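Side-chain contacts in isoflavone reductase (Medicago sativa, PDB 2GAS), which reduces 2'-hydroxyisoflavones to chiral isoflavanones with NADPH, giving the penultimate intermediate in the synthesis of the alfalfa phytoalexin medicarpin: residues I14-H17 with I18-S22; P42-K45 with E46-D50; D50-S54 with L55-L59. All blocks are in the same frame, centred on the assembly; numbering follows the deposited sequence.

Interaction 1: I14-H17 with I18-S22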
ATOM      1  N   ILE A  14       1.826  -7.527   0.082  1.00 17.04           N
ATOM      2  CA  ILE A  14       2.011  -6.446   1.041  1.00 17.30           C
ATOM      3  C   ILE A  14       1.998  -6.943   2.481  1.00 17.99           C
ATOM      4  O   ILE A  14       2.847  -6.567   3.289  1.00 17.77           O
ATOM      5  CB  ILE A  14       0.900  -5.381   0.869  1.00 16.65           C
ATOM      6  CG1 ILE A  14       0.921  -4.841  -0.564  1.00 20.19           C
ATOM      7  CG2 ILE A  14       1.079  -4.259   1.879  1.00 20.18           C
ATOM      8  CD1 ILE A  14       2.285  -4.385  -1.042  1.00 26.44           C
ATOM      9  N   GLY A  15       1.028  -7.796   2.789  1.00 16.94           N
ATOM     10  CA  GLY A  15       0.891  -8.325   4.133  1.00 16.20           C
ATOM     11  C   GLY A  15       2.108  -9.008   4.724  1.00 14.10           C
ATOM     12  O   GLY A  15       2.375  -8.845   5.910  1.00 16.07           O
ATOM     13  N   ARG A  16       2.849  -9.762   3.918  1.00 14.89           N
ATOM     14  CA  ARG A  16       4.017 -10.466   4.444  1.00 15.07           C
ATOM     15  C   ARG A  16       5.037  -9.516   5.061  1.00 14.83           C
ATOM     16  O   ARG A  16       5.661  -9.839   6.070  1.00 15.67           O
ATOM     17  CB  ARG A  16       4.679 -11.312   3.347  1.00 15.27           C
ATOM     18  CG  ARG A  16       5.331 -10.508   2.229  1.00 15.03           C
ATOM     19  CD  ARG A  16       5.712 -11.409   1.052  1.00 16.92           C
ATOM     20  NE  ARG A  16       4.530 -11.959   0.393  1.00 18.30           N
ATOM     21  CZ  ARG A  16       4.570 -12.765  -0.663  1.00 19.47           C
ATOM     22  NH1 ARG A  16       5.740 -13.121  -1.183  1.00 18.83           N
ATOM     23  NH2 ARG A  16       3.444 -13.210  -1.204  1.00 19.28           N
ATOM     24  N   HIS A  17       5.204  -8.339   4.471  1.00 15.44           N
ATOM     25  CA  HIS A  17       6.171  -7.384   4.997  1.00 14.80           C
ATOM     26  C   HIS A  17       5.700  -6.738   6.287  1.00 15.77           C
ATOM     27  O   HIS A  17       6.510  -6.298   7.105  1.00 16.45           O
ATOM     28  CB  HIS A  17       6.490  -6.344   3.925  1.00 16.49           C
ATOM     29  CG  HIS A  17       7.205  -6.924   2.747  1.00 16.92           C
ATOM     30  ND1 HIS A  17       8.513  -7.355   2.814  1.00 18.49           N
ATOM     31  CD2 HIS A  17       6.768  -7.240   1.504  1.00 18.60           C
ATOM     32  CE1 HIS A  17       8.849  -7.914   1.666  1.00 20.57           C
ATOM     33  NE2 HIS A  17       7.808  -7.858   0.854  1.00 19.67           N
ATOM     34  N   ILE A  18       4.384  -6.675   6.466  1.00 15.27           N
ATOM     35  CA  ILE A  18       3.809  -6.130   7.685  1.00 13.83           C
ATOM     36  C   ILE A  18       4.028  -7.164   8.791  1.00 15.94           C
ATOM     37  O   ILE A  18       4.383  -6.814   9.919  1.00 16.51           O
ATOM     38  CB  ILE A  18       2.302  -5.854   7.503  1.00 14.75           C
ATOM     39  CG1 ILE A  18       2.115  -4.811   6.404  1.00 17.70           C
ATOM     40  CG2 ILE A  18       1.695  -5.356   8.807  1.00 16.33           C
ATOM     41  CD1 ILE A  18       2.687  -3.467   6.741  1.00 26.98           C
ATOM     42  N   VAL A  19       3.826  -8.438   8.461  1.00 15.09           N
ATOM     43  CA  VAL A  19       4.040  -9.503   9.437  1.00 14.42           C
ATOM     44  C   VAL A  19       5.508  -9.482   9.872  1.00 15.20           C
ATOM     45  O   VAL A  19       5.808  -9.482  11.065  1.00 16.16           O
ATOM     46  CB  VAL A  19       3.720 -10.900   8.851  1.00 15.16           C
ATOM     47  CG1 VAL A  19       4.164 -11.984   9.823  1.00 15.95           C
ATOM     48  CG2 VAL A  19       2.224 -11.020   8.573  1.00 16.00           C
ATOM     49  N   TRP A  20       6.422  -9.445   8.908  1.00 15.82           N
ATOM     50  CA  TRP A  20       7.842  -9.432   9.251  1.00 15.95           C
ATOM     51  C   TRP A  20       8.259  -8.192  10.049  1.00 16.53           C
ATOM     52  O   TRP A  20       9.080  -8.284  10.960  1.00 15.93           O
ATOM     53  CB  TRP A  20       8.706  -9.567   7.991  1.00 14.13           C
ATOM     54  CG  TRP A  20       8.637 -10.946   7.377  1.00 16.08           C
ATOM     55  CD1 TRP A  20       8.591 -12.137   8.047  1.00 17.88           C
ATOM     56  CD2 TRP A  20       8.634 -11.271   5.984  1.00 16.00           C
ATOM     57  NE1 TRP A  20       8.559 -13.183   7.157  1.00 16.45           N
ATOM     58  CE2 TRP A  20       8.586 -12.680   5.883  1.00 17.15           C
ATOM     59  CE3 TRP A  20       8.668 -10.509   4.805  1.00 15.53           C
ATOM     60  CZ2 TRP A  20       8.571 -13.346   4.651  1.00 17.85           C
ATOM     61  CZ3 TRP A  20       8.653 -11.172   3.579  1.00 17.56           C
ATOM     62  CH2 TRP A  20       8.605 -12.578   3.513  1.00 16.74           C
ATOM     63  N   ALA A  21       7.695  -7.034   9.719  1.00 16.75           N
ATOM     64  CA  ALA A  21       8.048  -5.817  10.443  1.00 15.99           C
ATOM     65  C   ALA A  21       7.526  -5.884  11.876  1.00 16.81           C
ATOM     66  O   ALA A  21       8.151  -5.369  12.801  1.00 16.99           O
ATOM     67  CB  ALA A  21       7.480  -4.584   9.726  1.00 15.87           C
ATOM     68  N   SER A  22       6.377  -6.524  12.060  1.00 15.96           N
ATOM     69  CA  SER A  22       5.796  -6.644  13.388  1.00 17.05           C
ATOM     70  C   SER A  22       6.718  -7.514  14.242  1.00 17.10           C
ATOM     71  O   SER A  22       7.002  -7.185  15.394  1.00 18.20           O
ATOM     72  CB  SER A  22       4.396  -7.254  13.301  1.00 16.95           C
ATOM     73  OG  SER A  22       3.773  -7.286  14.576  1.00 16.08           O
TER

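Interaction 2: P42-K45 with E46-D50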
ATOM      1  N   PRO A  42      -0.032 -22.874  -3.395  1.00 19.65           N
ATOM      2  CA  PRO A  42       0.440 -23.716  -2.290  1.00 19.64           C
ATOM      3  C   PRO A  42       1.891 -23.548  -1.850  1.00 21.30           C
ATOM      4  O   PRO A  42       2.196 -23.704  -0.668  1.00 21.85           O
ATOM      5  CB  PRO A  42       0.146 -25.128  -2.790  1.00 20.13           C
ATOM      6  CG  PRO A  42       0.385 -25.005  -4.257  1.00 20.22           C
ATOM      7  CD  PRO A  42      -0.312 -23.692  -4.590  1.00 19.04           C
ATOM      8  N   GLU A  43       2.792 -23.247  -2.778  1.00 20.50           N
ATOM      9  CA  GLU A  43       4.184 -23.080  -2.383  1.00 20.22           C
ATOM     10  C   GLU A  43       4.359 -21.798  -1.588  1.00 21.32           C
ATOM     11  O   GLU A  43       4.995 -21.798  -0.540  1.00 21.15           O
ATOM     12  CB  GLU A  43       5.115 -23.069  -3.597  1.00 20.06           C
ATOM     13  CG  GLU A  43       5.019 -24.319  -4.443  1.00 20.64           C
ATOM     14  CD  GLU A  43       6.213 -24.504  -5.355  1.00 21.16           C
ATOM     15  OE1 GLU A  43       6.908 -23.508  -5.664  1.00 21.35           O
ATOM     16  OE2 GLU A  43       6.448 -25.650  -5.775  1.00 19.82           O
ATOM     17  N   THR A  44       3.774 -20.708  -2.074  1.00 19.63           N
ATOM     18  CA  THR A  44       3.892 -19.433  -1.377  1.00 20.73           C
ATOM     19  C   THR A  44       3.227 -19.488  -0.005  1.00 21.46           C
ATOM     20  O   THR A  44       3.804 -19.063   0.994  1.00 21.42           O
ATOM     21  CB  THR A  44       3.268 -18.295  -2.210  1.00 23.42           C
ATOM     22  OG1 THR A  44       3.923 -18.231  -3.480  1.00 24.82           O
ATOM     23  CG2 THR A  44       3.423 -16.955  -1.494  1.00 24.00           C
ATOM     24  N   LYS A  45       2.018 -20.032   0.053  1.00 21.42           N
ATOM     25  CA  LYS A  45       1.305 -20.114   1.321  1.00 22.33           C
ATOM     26  C   LYS A  45       2.098 -20.939   2.333  1.00 23.02           C
ATOM     27  O   LYS A  45       2.359 -20.494   3.452  1.00 23.37           O
ATOM     28  CB  LYS A  45      -0.080 -20.726   1.103  1.00 24.50           C
ATOM     29  CG  LYS A  45      -0.940 -20.779   2.350  1.00 26.28           C
ATOM     30  CD  LYS A  45      -2.359 -21.211   2.006  1.00 28.08           C
ATOM     31  CE  LYS A  45      -3.242 -21.265   3.237  1.00 29.73           C
ATOM     32  NZ  LYS A  45      -4.651 -21.604   2.882  1.00 31.36           N
ATOM     33  N   GLU A  46       2.495 -22.135   1.918  1.00 23.08           N
ATOM     34  CA  GLU A  46       3.249 -23.046   2.767  1.00 25.05           C
ATOM     35  C   GLU A  46       4.561 -22.426   3.252  1.00 23.06           C
ATOM     36  O   GLU A  46       4.868 -22.452   4.445  1.00 23.46           O
ATOM     37  CB  GLU A  46       3.528 -24.334   1.990  1.00 29.44           C
ATOM     38  CG  GLU A  46       3.247 -25.610   2.756  1.00 38.88           C
ATOM     39  CD  GLU A  46       4.359 -25.968   3.714  1.00 42.62           C
ATOM     40  OE1 GLU A  46       5.498 -26.179   3.245  1.00 47.34           O
ATOM     41  OE2 GLU A  46       4.097 -26.042   4.934  1.00 47.18           O
ATOM     42  N   GLU A  47       5.334 -21.867   2.329  1.00 21.10           N
ATOM     43  CA  GLU A  47       6.608 -21.257   2.691  1.00 21.57           C
ATOM     44  C   GLU A  47       6.448 -20.093   3.662  1.00 20.29           C
ATOM     45  O   GLU A  47       7.200 -19.967   4.625  1.00 19.43           O
ATOM     46  CB  GLU A  47       7.345 -20.779   1.440  1.00 25.60           C
ATOM     47  CG  GLU A  47       7.952 -21.902   0.622  1.00 33.80           C
ATOM     48  CD  GLU A  47       8.685 -21.391  -0.598  1.00 37.67           C
ATOM     49  OE1 GLU A  47       9.500 -20.452  -0.452  1.00 40.54           O
ATOM     50  OE2 GLU A  47       8.454 -21.934  -1.699  1.00 41.85           O
ATOM     51  N   LEU A  48       5.469 -19.237   3.405  1.00 18.62           N
ATOM     52  CA  LEU A  48       5.243 -18.085   4.264  1.00 18.63           C
ATOM     53  C   LEU A  48       4.756 -18.502   5.651  1.00 20.43           C
ATOM     54  O   LEU A  48       5.283 -18.045   6.664  1.00 20.60           O
ATOM     55  CB  LEU A  48       4.234 -17.143   3.601  1.00 20.45           C
ATOM     56  CG  LEU A  48       4.669 -15.766   3.079  1.00 25.49           C
ATOM     57  CD1 LEU A  48       6.154 -15.708   2.783  1.00 23.25           C
ATOM     58  CD2 LEU A  48       3.846 -15.445   1.843  1.00 20.30           C
ATOM     59  N   ILE A  49       3.758 -19.377   5.703  1.00 19.93           N
ATOM     60  CA  ILE A  49       3.231 -19.823   6.988  1.00 22.13           C
ATOM     61  C   ILE A  49       4.298 -20.520   7.835  1.00 21.90           C
ATOM     62  O   ILE A  49       4.376 -20.299   9.047  1.00 21.97           O
ATOM     63  CB  ILE A  49       2.028 -20.770   6.799  1.00 24.88           C
ATOM     64  CG1 ILE A  49       0.900 -20.032   6.070  1.00 26.40           C
ATOM     65  CG2 ILE A  49       1.546 -21.278   8.153  1.00 25.19           C
ATOM     66  CD1 ILE A  49       0.375 -18.820   6.803  1.00 28.34           C
ATOM     67  N   ASP A  50       5.113 -21.361   7.205  1.00 22.04           N
ATOM     68  CA  ASP A  50       6.173 -22.057   7.930  1.00 22.14           C
ATOM     69  C   ASP A  50       7.148 -21.034   8.496  1.00 21.09           C
ATOM     70  O   ASP A  50       7.581 -21.141   9.646  1.00 20.54           O
ATOM     71  CB  ASP A  50       6.938 -23.006   7.009  1.00 23.99           C
ATOM     72  CG  ASP A  50       6.185 -24.293   6.729  1.00 28.51           C
ATOM     73  OD1 ASP A  50       5.161 -24.556   7.401  1.00 30.26           O
ATOM     74  OD2 ASP A  50       6.637 -25.048   5.841  1.00 29.94           O
TER
HETATM   75  O   HOH W   1       8.557 -21.798  -4.357  1.00 48.92           O

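Interaction 3: D50-S54 with L55-L59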
ATOM      1  N   ASP A  50       5.113 -21.361   7.205  1.00 22.04           N
ATOM      2  CA  ASP A  50       6.173 -22.057   7.930  1.00 22.14           C
ATOM      3  C   ASP A  50       7.148 -21.034   8.496  1.00 21.09           C
ATOM      4  O   ASP A  50       7.581 -21.141   9.646  1.00 20.54           O
ATOM      5  CB  ASP A  50       6.938 -23.006   7.009  1.00 23.99           C
ATOM      6  CG  ASP A  50       6.185 -24.293   6.729  1.00 28.51           C
ATOM      7  OD1 ASP A  50       5.161 -24.556   7.401  1.00 30.26           O
ATOM      8  OD2 ASP A  50       6.637 -25.048   5.841  1.00 29.94           O
ATOM      9  N   ASN A  51       7.497 -20.047   7.676  1.00 19.01           N
ATOM     10  CA  ASN A  51       8.417 -19.008   8.103  1.00 18.15           C
ATOM     11  C   ASN A  51       7.839 -18.236   9.282  1.00 18.14           C
ATOM     12  O   ASN A  51       8.526 -18.000  10.277  1.00 18.85           O
ATOM     13  CB  ASN A  51       8.722 -18.052   6.942  1.00 17.81           C
ATOM     14  CG  ASN A  51       9.601 -16.893   7.365  1.00 21.07           C
ATOM     15  OD1 ASN A  51       9.113 -15.866   7.825  1.00 19.57           O
ATOM     16  ND2 ASN A  51      10.913 -17.066   7.233  1.00 27.40           N
ATOM     17  N   TYR A  52       6.572 -17.852   9.174  1.00 18.44           N
ATOM     18  CA  TYR A  52       5.912 -17.115  10.241  1.00 17.95           C
ATOM     19  C   TYR A  52       5.954 -17.894  11.552  1.00 18.77           C
ATOM     20  O   TYR A  52       6.309 -17.349  12.595  1.00 17.72           O
ATOM     21  CB  TYR A  52       4.451 -16.834   9.870  1.00 19.25           C
ATOM     22  CG  TYR A  52       4.259 -15.928   8.670  1.00 18.30           C
ATOM     23  CD1 TYR A  52       2.991 -15.757   8.115  1.00 19.44           C
ATOM     24  CD2 TYR A  52       5.331 -15.251   8.083  1.00 18.48           C
ATOM     25  CE1 TYR A  52       2.792 -14.943   7.002  1.00 17.43           C
ATOM     26  CE2 TYR A  52       5.143 -14.430   6.963  1.00 17.14           C
ATOM     27  CZ  TYR A  52       3.866 -14.288   6.428  1.00 16.83           C
ATOM     28  OH  TYR A  52       3.669 -13.522   5.294  1.00 16.63           O
ATOM     29  N   GLN A  53       5.596 -19.171  11.501  1.00 19.09           N
ATOM     30  CA  GLN A  53       5.606 -19.979  12.713  1.00 21.33           C
ATOM     31  C   GLN A  53       7.005 -20.121  13.308  1.00 21.48           C
ATOM     32  O   GLN A  53       7.159 -20.146  14.533  1.00 22.29           O
ATOM     33  CB  GLN A  53       4.997 -21.357  12.436  1.00 23.28           C
ATOM     34  CG  GLN A  53       3.503 -21.290  12.147  1.00 28.49           C
ATOM     35  CD  GLN A  53       2.826 -22.645  12.207  1.00 28.97           C
ATOM     36  OE1 GLN A  53       3.153 -23.550  11.446  1.00 33.28           O
ATOM     37  NE2 GLN A  53       1.875 -22.786  13.121  1.00 33.50           N
ATOM     38  N   SER A  54       8.022 -20.200  12.455  1.00 21.69           N
ATOM     39  CA  SER A  54       9.392 -20.327  12.943  1.00 21.98           C
ATOM     40  C   SER A  54       9.837 -19.045  13.645  1.00 23.34           C
ATOM     41  O   SER A  54      10.786 -19.060  14.432  1.00 23.73           O
ATOM     42  CB  SER A  54      10.355 -20.644  11.791  1.00 23.54           C
ATOM     43  OG  SER A  54      10.558 -19.520  10.950  1.00 23.16           O
ATOM     44  N   LEU A  55       9.149 -17.942  13.354  1.00 21.79           N
ATOM     45  CA  LEU A  55       9.455 -16.643  13.947  1.00 21.20           C
ATOM     46  C   LEU A  55       8.603 -16.314  15.168  1.00 20.70           C
ATOM     47  O   LEU A  55       8.769 -15.263  15.788  1.00 22.14           O
ATOM     48  CB  LEU A  55       9.270 -15.531  12.910  1.00 20.75           C
ATOM     49  CG  LEU A  55      10.217 -15.519  11.712  1.00 22.64           C
ATOM     50  CD1 LEU A  55       9.782 -14.431  10.737  1.00 19.85           C
ATOM     51  CD2 LEU A  55      11.650 -15.290  12.187  1.00 22.51           C
ATOM     52  N   GLY A  56       7.679 -17.201  15.505  1.00 19.12           N
ATOM     53  CA  GLY A  56       6.834 -16.962  16.658  1.00 20.03           C
ATOM     54  C   GLY A  56       5.492 -16.325  16.350  1.00 19.73           C
ATOM     55  O   GLY A  56       4.763 -15.947  17.265  1.00 20.91           O
ATOM     56  N   VAL A  57       5.161 -16.187  15.071  1.00 20.11           N
ATOM     57  CA  VAL A  57       3.866 -15.619  14.711  1.00 19.28           C
ATOM     58  C   VAL A  57       2.807 -16.612  15.164  1.00 20.05           C
ATOM     59  O   VAL A  57       2.955 -17.819  14.961  1.00 21.61           O
ATOM     60  CB  VAL A  57       3.725 -15.413  13.183  1.00 16.99           C
ATOM     61  CG1 VAL A  57       2.312 -14.945  12.844  1.00 16.58           C
ATOM     62  CG2 VAL A  57       4.734 -14.385  12.702  1.00 18.06           C
ATOM     63  N   ILE A  58       1.752 -16.100  15.791  1.00 20.47           N
ATOM     64  CA  ILE A  58       0.650 -16.926  16.268  1.00 21.07           C
ATOM     65  C   ILE A  58      -0.440 -16.961  15.200  1.00 21.26           C
ATOM     66  O   ILE A  58      -0.934 -15.920  14.772  1.00 21.78           O
ATOM     67  CB  ILE A  58       0.040 -16.359  17.579  1.00 22.61           C
ATOM     68  CG1 ILE A  58       1.039 -16.501  18.734  1.00 25.80           C
ATOM     69  CG2 ILE A  58      -1.244 -17.089  17.919  1.00 24.16           C
ATOM     70  CD1 ILE A  58       2.279 -15.664  18.591  1.00 31.72           C
ATOM     71  N   LEU A  59      -0.810 -18.159  14.762  1.00 20.86           N
ATOM     72  CA  LEU A  59      -1.840 -18.295  13.743  1.00 21.96           C
ATOM     73  C   LEU A  59      -3.213 -18.431  14.371  1.00 22.16           C
ATOM     74  O   LEU A  59      -3.447 -19.337  15.173  1.00 25.11           O
ATOM     75  CB  LEU A  59      -1.582 -19.529  12.877  1.00 20.46           C
ATOM     76  CG  LEU A  59      -0.223 -19.623  12.193  1.00 20.45           C
ATOM     77  CD1 LEU A  59      -0.184 -20.890  11.352  1.00 22.89           C
ATOM     78  CD2 LEU A  59       0.008 -18.388  11.329  1.00 21.70           C
TER

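Interaction 1: I14-H17 with I18-S22
Arg-16 lays the start of its side chain over one face of the Trp-20 indole, one turn further along helix 15-25. Arg-16 CB stands 4.2 Å from the centroid of the Trp-20 six-membered ring and 20° off its normal, a CH-pi contact; Arg-16 CG comes closer to the rim, 3.6 Å from Trp-20 CZ3. Arg-16 CG sits between the backbone N and the carbonyl carbon (chi1 68°), and a bend at chi3 turns the guanidinium away from the ring, where NE hydrogen-bonds Gly-12 O and NH2 hydrogen-bonds Thr-11 O. His-17 meets the same indole differently: the edge of Trp-20 is directed at the face of the His-17 imidazole in an offset edge-to-face pair, centroids 5.3 Å apart and planes at 74°, with His-17 ND1 3.7 Å from Trp-20 CE3. Along the backbone, Trp-20 N donates to Arg-16 O at 3.0 Å and Val-19 N to Gly-15 O at 3.0 Å. Ile-14 and Gly-15 end the glycine-rich segment inferred to bind NADP(+), which leads into this first helix of the Rossmann fold. With an alanine here instead of Trp-20, the Arg-16 methylenes and the His-17 ring would probably lose their aromatic neighbour, and Asn-51 OD1 its NE1 donor. Chemically, the arginine divides its work: its aliphatic part packs on the indole, while its charged end ties the helix back to carbonyls of the cofactor loop.

Interaction 2: P42-K45 with E46-D50
The carboxylates of Glu-43 and Glu-47, one turn apart, are turned about 48° against each other and share a water. It donates to Glu-43 OE1 and to Glu-47 OE2, each at 2.7 Å, standing well above the Glu-43 carboxylate plane but only slightly off that of Glu-47. Glu-43 CB and the Glu-43 carbonyl oxygen both lie on one side of the Glu-47 plane, CB 4.0 Å from Glu-47 OE2. Two donated hydrogens probably ease the repulsion between carboxylate oxygens 4.5 Å apart (Glu-43 OE1 to Glu-47 OE2). These acids lie on the exposed side of helix 42-54, the crossover helix of the beta-alpha-beta unit joining strands 29-33 and 58-61 in the Rossmann fold. A different face packs inward: Thr-44 CG2, anti to its own N, runs alongside Leu-48 and meets its CD2 at 3.7 Å, and both residues touch Arg-16 of helix 15-25. Lys-45 stretches out fully, its chain resting on Thr-38, with its side chain about 5 Å from that of Arg-34, a probable NADP(+) ligand. Ile-49 CG1 sits 3.0 Å from Lys-45 O, the carbonyl that also takes the Ile-49 N-H at 2.9 Å in a nearly straight bond of 170°.

Interaction 3: D50-S54 with L55-L59
Tyr-52 O is gripped by two amides that reach it from opposite faces of its carbonyl plane: Val-57 N at 3.0 Å and Leu-55 N, also at 3.0 Å. The first closes the wider loop of a Schellman motif; the inner bond runs from Gly-56 N to Gln-53 O, 3.1 Å, with the donor standing 72° out of the carbonyl plane. Gly-56, the first residue past helix 42-54 to leave helical angles, has a phi of 95°, where any side chain would collide with the carbonyl oxygen of Leu-55. The apolar contact that goes with this motif is present as well: Val-57 CB packs 3.7 Å from Tyr-52 CB across the turn. The Tyr-52 ring reaches on to helix 15-25 and to Pro-10, whose carbonyl oxygen is hydrogen-bonded to the Tyr-52 hydroxyl.

Ser-54 fastens its own turn: a chi1 of 72° folds OG back over the helix, where it donates to Asn-51 O at 2.6 Å. Leu-55 then brings CD1 to 3.3 Å from Asn-51 OD1, an oxygen already hydrogen-bonded to Trp-20 NE1. Past the turn, Leu-59 packs against Gln-53: the two side chains cross at about a right angle, and Leu-59 CD1 touches the amide, 3.3 Å from Gln-53 NE2. Strand 58-61, an outer strand of the parallel sheet, starts here and pairs with strand 29-33. Carbonyls of the last helical turn, which have no next turn to donate to them, thus take N-H groups of the reversing chain, while apolar carbons close over the bend.

Overall arrangement
All three contacts lie in the Rossmann-fold part, whose glycine-rich loop is inferred to bind NADP(+), interactions 2 and 3 following each other along helix 42-54 and sharing Asp-50. Helix 15-25 of interaction 1 packs against both: Arg-16 CZ lies 3.7 Å from Leu-48 CD2 of interaction 2, and Trp-20 NE1 hydrogen-bonds Asn-51 OD1 of interaction 3 at 2.8 Å. Helix 42-54 meets strand 58-61 through Ile-49 CG2 and Leu-59 CD1, 3.7 Å apart. Arg-16, Leu-48 and Tyr-52 converge on the cofactor loop at Pro-10 to Gly-12. The side chain of Ile-14 in interaction 1 is about 9 Å from that of Lys-133, the inferred proton acceptor.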